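PDB 3LP5: putative cell surface hydrolase from Lactobacillus plantarum, which is a putative cell-surface hydrolase of the alpha/beta hydrolase clan, whose substrate is not known. Local coordinates for residues 95-100 and 124-129; 111-116 and 160-165. All blocks are in the same frame, centred on the assembly; numbering follows the deposited sequence.

Followed from the N terminus, the chain passes through 95-100, which leads into strand 99-105, turns into helix 107-118, which carries 111-116, and comes back through 124-129 into strand 127-134. Contact 1 closes this beta-alpha-beta unit by pairing its two strands. Contact 2 closes a longer loop, from the helix of that unit to 160-165, the loop between helix 150-157 and strand 167-172. Since 111-116 lies inside the first loop and 160-165 beyond it, the two closures cross rather than nest. They share one apolar layer: F100 CE1 meets W112 CH2 at 3.6 Å, and I128 CG2 meets P163 CG at 3.7 Å, tying sheet, helix and loop together.

Contact 1 (95-100 and 124-129); sequences YHFNHF and PKVHID
N98, F100 and their partners H127 and D129 join the two segments by backbone hydrogen bonds in parallel register. H127 N donates to N98 O (2.9 Å, 176°), F100 N to H127 O, and D129 N to F100 O. H99 CA adds a CA-H...O contact to H127 O at 3.1 Å. Such pairing of successive parallel strands, with helix 107-118 as the crossover between them, is the beta-alpha-beta unit from which alpha/beta hydrolase sheets are built. Apolar packing occupies the face bearing F100 and I128. I128 CB sits over one face of the F100 ring in a CH-pi contact, 4.0 Å from its centroid; a flat ring and a beta-branched chain fill this buried layer well. With CG1 anti to the backbone N (chi1 -169°), V126 places that methyl 3.9 Å from F97 CE1 and as near to F100 CD2. On the H99 and H127 face the groups are polar and more exposed. Here, within 95-100, H99 ND1 donates to N98 OD1 (2.9 Å), which lies off the imidazole plane. Replacing H99 by an alanine is likely to leave N98 OD1 with one partner fewer.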
loop_
_atom_site.group_PDB
_atom_site.type_symbol
_atom_site.label_atom_id
_atom_site.label_comp_id
_atom_site.label_asym_id
_atom_site.label_seq_id
_atom_site.Cartn_x
_atom_site.Cartn_y
_atom_site.Cartn_z
ATOM N N TYR A 95 -11.362 -14.173 10.676
ATOM C CA TYR A 95 -10.086 -14.408 11.319
ATOM C C TYR A 95 -9.894 -13.489 12.491
ATOM O O TYR A 95 -10.246 -12.320 12.455
ATOM C CB TYR A 95 -8.945 -14.184 10.317
ATOM C CG TYR A 95 -9.032 -15.073 9.105
ATOM C CD1 TYR A 95 -8.588 -16.373 9.144
ATOM C CD2 TYR A 95 -9.523 -14.584 7.887
ATOM C CE1 TYR A 95 -8.640 -17.209 8.017
ATOM C CE2 TYR A 95 -9.597 -15.421 6.744
ATOM C CZ TYR A 95 -9.158 -16.727 6.824
ATOM O OH TYR A 95 -9.222 -17.546 5.706
ATOM N N HIS A 96 -9.261 -14.000 13.518
ATOM C CA HIS A 96 -8.999 -13.193 14.674
ATOM C C HIS A 96 -7.565 -12.568 14.568
ATOM O O HIS A 96 -6.531 -13.212 14.873
ATOM C CB HIS A 96 -9.188 -14.095 15.890
ATOM C CG HIS A 96 -9.011 -13.404 17.204
ATOM N ND1 HIS A 96 -8.497 -14.049 18.320
ATOM C CD2 HIS A 96 -9.224 -12.114 17.573
ATOM C CE1 HIS A 96 -8.429 -13.192 19.326
ATOM N NE2 HIS A 96 -8.868 -12.013 18.901
ATOM N N PHE A 97 -7.489 -11.336 14.105
ATOM C CA PHE A 97 -6.234 -10.611 14.178
ATOM C C PHE A 97 -6.548 -9.251 14.739
ATOM O O PHE A 97 -7.595 -8.683 14.398
ATOM C CB PHE A 97 -5.547 -10.546 12.816
ATOM C CG PHE A 97 -6.380 -9.908 11.735
ATOM C CD1 PHE A 97 -6.163 -8.582 11.376
ATOM C CD2 PHE A 97 -7.363 -10.640 11.046
ATOM C CE1 PHE A 97 -6.957 -7.982 10.357
ATOM C CE2 PHE A 97 -8.148 -10.057 10.027
ATOM C CZ PHE A 97 -7.947 -8.740 9.682
ATOM N N ASN A 98 -5.709 -8.721 15.619
ATOM C CA ASN A 98 -5.996 -7.364 16.069
ATOM C C ASN A 98 -4.938 -6.346 15.692
ATOM O O ASN A 98 -4.989 -5.220 16.141
ATOM C CB ASN A 98 -6.433 -7.295 17.541
ATOM C CG ASN A 98 -5.298 -7.590 18.482
ATOM O OD1 ASN A 98 -4.157 -7.820 18.052
ATOM N ND2 ASN A 98 -5.587 -7.592 19.778
ATOM N N HIS A 99 -4.015 -6.760 14.840
ATOM C CA HIS A 99 -2.893 -5.943 14.367
ATOM C C HIS A 99 -2.693 -6.365 12.899
ATOM O O HIS A 99 -2.913 -7.556 12.585
ATOM C CB HIS A 99 -1.589 -6.225 15.185
ATOM C CG HIS A 99 -1.509 -5.476 16.486
ATOM N ND1 HIS A 99 -1.924 -6.018 17.694
ATOM C CD2 HIS A 99 -1.058 -4.225 16.774
ATOM C CE1 HIS A 99 -1.737 -5.131 18.663
ATOM N NE2 HIS A 99 -1.206 -4.038 18.132
ATOM N N PHE A 100 -2.341 -5.423 12.005
ATOM C CA PHE A 100 -2.004 -5.795 10.624
ATOM C C PHE A 100 -1.026 -4.778 10.007
ATOM O O PHE A 100 -0.758 -3.708 10.582
ATOM C CB PHE A 100 -3.282 -5.937 9.735
ATOM C CG PHE A 100 -3.989 -4.635 9.483
ATOM C CD1 PHE A 100 -3.870 -3.999 8.289
ATOM C CD2 PHE A 100 -4.782 -4.049 10.487
ATOM C CE1 PHE A 100 -4.531 -2.785 8.025
ATOM C CE2 PHE A 100 -5.445 -2.795 10.259
ATOM C CZ PHE A 100 -5.331 -2.167 9.034
ATOM N N PRO A 124 -12.927 -0.970 15.715
ATOM C CA PRO A 124 -12.029 -0.229 16.597
ATOM C C PRO A 124 -11.023 -1.112 17.376
ATOM O O PRO A 124 -10.050 -0.583 17.909
ATOM C CB PRO A 124 -12.994 0.529 17.555
ATOM C CG PRO A 124 -14.291 -0.234 17.538
ATOM C CD PRO A 124 -14.345 -0.932 16.152
ATOM N N LYS A 125 -11.232 -2.431 17.424
ATOM C CA LYS A 125 -10.293 -3.319 18.125
ATOM C C LYS A 125 -9.105 -3.783 17.243
ATOM O O LYS A 125 -8.250 -4.519 17.713
ATOM C CB LYS A 125 -11.014 -4.572 18.673
ATOM C CG LYS A 125 -12.201 -4.389 19.738
ATOM C CD LYS A 125 -12.175 -3.020 20.468
ATOM C CE LYS A 125 -11.219 -3.001 21.679
ATOM N NZ LYS A 125 -11.745 -3.934 22.728
ATOM N N VAL A 126 -9.094 -3.384 15.970
ATOM C CA VAL A 126 -8.083 -3.834 15.017
ATOM C C VAL A 126 -7.173 -2.667 14.655
ATOM O O VAL A 126 -7.634 -1.644 14.109
ATOM C CB VAL A 126 -8.757 -4.406 13.760
ATOM C CG1 VAL A 126 -7.743 -5.121 12.867
ATOM C CG2 VAL A 126 -9.841 -5.361 14.164
ATOM N N HIS A 127 -5.885 -2.777 14.954
ATOM C CA HIS A 127 -4.990 -1.634 14.671
ATOM C C HIS A 127 -3.958 -1.901 13.563
ATOM O O HIS A 127 -3.504 -3.026 13.427
ATOM C CB HIS A 127 -4.295 -1.194 15.947
ATOM C CG HIS A 127 -5.253 -0.932 17.069
ATOM N ND1 HIS A 127 -5.445 -1.825 18.107
ATOM C CD2 HIS A 127 -6.136 0.078 17.274
ATOM C CE1 HIS A 127 -6.374 -1.360 18.926
ATOM N NE2 HIS A 127 -6.817 -0.211 18.439
ATOM N N ILE A 128 -3.610 -0.854 12.794
ATOM C CA ILE A 128 -2.566 -0.970 11.781
ATOM C C ILE A 128 -1.256 -0.578 12.444
ATOM O O ILE A 128 -1.236 0.331 13.232
ATOM C CB ILE A 128 -2.876 -0.125 10.552
ATOM C CG1 ILE A 128 -1.835 -0.357 9.438
ATOM C CG2 ILE A 128 -3.060 1.362 10.927
ATOM C CD1 ILE A 128 -2.115 0.423 8.280
ATOM N N ASP A 129 -0.188 -1.305 12.164
ATOM C CA ASP A 129 1.126 -1.010 12.750
ATOM C C ASP A 129 1.994 -0.235 11.760
ATOM O O ASP A 129 2.697 0.745 12.127
ATOM C CB ASP A 129 1.881 -2.314 13.104
ATOM C CG ASP A 129 1.291 -3.051 14.315
ATOM O OD1 ASP A 129 0.369 -2.508 14.985
ATOM O OD2 ASP A 129 1.756 -4.187 14.623
#

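Contact 2 (111-116 and 160-165)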
loop_
_atom_site.group_PDB
_atom_site.type_symbol
_atom_site.label_atom_id
_atom_site.label_comp_id
_atom_site.label_asym_id
_atom_site.label_seq_id
_atom_site.Cartn_x
_atom_site.Cartn_y
_atom_site.Cartn_z
ATOM N N ILE A 111 -6.237 4.301 -1.913
ATOM C CA ILE A 111 -7.334 3.468 -1.348
ATOM C C ILE A 111 -7.104 3.158 0.140
ATOM O O ILE A 111 -7.990 3.438 0.994
ATOM C CB ILE A 111 -7.556 2.222 -2.164
ATOM C CG1 ILE A 111 -7.889 2.617 -3.594
ATOM C CG2 ILE A 111 -8.702 1.330 -1.497
ATOM C CD1 ILE A 111 -7.670 1.471 -4.685
ATOM N N TRP A 112 -5.907 2.660 0.476
ATOM C CA TRP A 112 -5.549 2.422 1.889
ATOM C C TRP A 112 -5.674 3.704 2.680
ATOM O O TRP A 112 -6.230 3.691 3.775
ATOM C CB TRP A 112 -4.086 1.900 2.117
ATOM C CG TRP A 112 -3.972 0.476 2.179
ATOM C CD1 TRP A 112 -3.279 -0.345 1.282
ATOM C CD2 TRP A 112 -4.628 -0.408 3.109
ATOM N NE1 TRP A 112 -3.421 -1.666 1.661
ATOM C CE2 TRP A 112 -4.277 -1.733 2.739
ATOM C CE3 TRP A 112 -5.440 -0.206 4.248
ATOM C CZ2 TRP A 112 -4.721 -2.865 3.465
ATOM C CZ3 TRP A 112 -5.901 -1.343 4.965
ATOM C CH2 TRP A 112 -5.536 -2.648 4.562
ATOM N N THR A 113 -5.189 4.826 2.126
ATOM C CA THR A 113 -5.185 6.025 2.974
ATOM C C THR A 113 -6.587 6.466 3.358
ATOM O O THR A 113 -6.839 6.935 4.467
ATOM C CB THR A 113 -4.455 7.242 2.269
ATOM O OG1 THR A 113 -3.098 6.868 1.985
ATOM C CG2 THR A 113 -4.412 8.435 3.177
ATOM N N LEU A 114 -7.472 6.464 2.372
ATOM C CA LEU A 114 -8.808 6.934 2.561
ATOM C C LEU A 114 -9.508 5.955 3.563
ATOM O O LEU A 114 -10.189 6.381 4.492
ATOM C CB LEU A 114 -9.513 7.035 1.182
ATOM C CG LEU A 114 -10.886 7.699 1.207
ATOM C CD1 LEU A 114 -10.808 9.123 1.743
ATOM C CD2 LEU A 114 -11.538 7.675 -0.206
ATOM N N PHE A 115 -9.332 4.655 3.365
ATOM C CA PHE A 115 -9.873 3.659 4.303
ATOM C C PHE A 115 -9.376 3.957 5.736
ATOM O O PHE A 115 -10.187 3.936 6.673
ATOM C CB PHE A 115 -9.453 2.258 3.881
ATOM C CG PHE A 115 -9.666 1.216 4.946
ATOM C CD1 PHE A 115 -10.910 0.625 5.110
ATOM C CD2 PHE A 115 -8.640 0.874 5.808
ATOM C CE1 PHE A 115 -11.131 -0.319 6.126
ATOM C CE2 PHE A 115 -8.867 -0.039 6.861
ATOM C CZ PHE A 115 -10.100 -0.626 6.994
ATOM N N LEU A 116 -8.061 4.270 5.890
ATOM C CA LEU A 116 -7.522 4.457 7.233
ATOM C C LEU A 116 -8.058 5.726 7.888
ATOM O O LEU A 116 -8.301 5.744 9.095
ATOM C CB LEU A 116 -6.012 4.460 7.262
ATOM C CG LEU A 116 -5.394 3.148 6.765
ATOM C CD1 LEU A 116 -3.922 3.445 6.582
ATOM C CD2 LEU A 116 -5.619 1.945 7.754
ATOM N N THR A 160 -6.692 13.943 9.715
ATOM C CA THR A 160 -6.714 13.803 11.166
ATOM C C THR A 160 -7.389 12.496 11.649
ATOM O O THR A 160 -7.203 12.085 12.797
ATOM C CB THR A 160 -7.323 14.989 11.906
ATOM O OG1 THR A 160 -8.692 15.135 11.524
ATOM C CG2 THR A 160 -6.560 16.260 11.572
ATOM N N GLY A 161 -8.134 11.826 10.771
ATOM C CA GLY A 161 -8.631 10.514 11.126
ATOM C C GLY A 161 -7.539 9.431 11.144
ATOM O O GLY A 161 -7.805 8.346 11.622
ATOM N N LEU A 162 -6.323 9.705 10.628
ATOM C CA LEU A 162 -5.265 8.673 10.611
ATOM C C LEU A 162 -4.921 8.239 12.027
ATOM O O LEU A 162 -5.044 9.029 12.955
ATOM C CB LEU A 162 -3.982 9.146 9.880
ATOM C CG LEU A 162 -4.149 9.279 8.344
ATOM C CD1 LEU A 162 -3.083 10.222 7.754
ATOM C CD2 LEU A 162 -4.201 7.897 7.600
ATOM N N PRO A 163 -4.538 6.974 12.204
ATOM C CA PRO A 163 -4.078 6.536 13.535
ATOM C C PRO A 163 -2.731 7.128 13.918
ATOM O O PRO A 163 -1.785 7.042 13.145
ATOM C CB PRO A 163 -3.969 5.010 13.405
ATOM C CG PRO A 163 -4.067 4.723 12.006
ATOM C CD PRO A 163 -4.800 5.828 11.314
ATOM N N GLU A 164 -2.644 7.703 15.119
ATOM C CA GLU A 164 -1.430 8.377 15.540
ATOM C C GLU A 164 -0.249 7.418 15.784
ATOM O O GLU A 164 0.889 7.827 15.693
ATOM C CB GLU A 164 -1.655 9.298 16.765
ATOM C CG GLU A 164 -2.710 10.416 16.552
ATOM C CD GLU A 164 -2.775 11.450 17.702
ATOM O OE1 GLU A 164 -2.671 11.050 18.882
ATOM O OE2 GLU A 164 -2.927 12.670 17.435
ATOM N N SER A 165 -0.471 6.159 16.111
ATOM C CA SER A 165 0.694 5.318 16.386
ATOM C C SER A 165 1.274 4.611 15.105
ATOM O O SER A 165 2.277 3.899 15.214
ATOM C CB SER A 165 0.352 4.287 17.459
ATOM O OG SER A 165 -0.550 3.371 16.836
#
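L162 sets its CG anti to its own carbonyl carbon (chi1 -71°), and with an extended chi2 of 159° its CD2 is carried across to the helix, where it meets L116 CB at 3.9 Å. The backbone directs L116 CB at the loop, while a similar first torsion (chi1 -61°) sends CG and the branched end on to I128 and L131 of strand 127-134. The leucine thus serves two neighbours, its CB toward the loop, its branched end toward the sheet. One turn earlier along the helix, T113 borders the same L162 methyl: CD2 lies 4.2 Å from T113 O and, more loosely, 4.5 Å from T113 CG2. A threonine suits this buried place because its OG1 is satisfied by G109 O within the helix, so the methyl is left for apolar packing. Helix 107-118 follows strand 99-105, and the turn between them resembles, in its Gly-x-Ser-x-Gly sequence and strained shape, a nucleophile elbow, as in alpha/beta hydrolases. The contact lays the loop between helix 150-157 and strand 167-172 against this helix. L162 also packs on I194 and F195, so its side chain meets both helix 107-118 and helix 191-195. P163 extends the apolar patch, its CD lying 4.4 Å from L116 CB. At the exposed end G161, which has no side chain, brings its carbonyl O to 3.7 Å from L116 O, an approach of two acceptors.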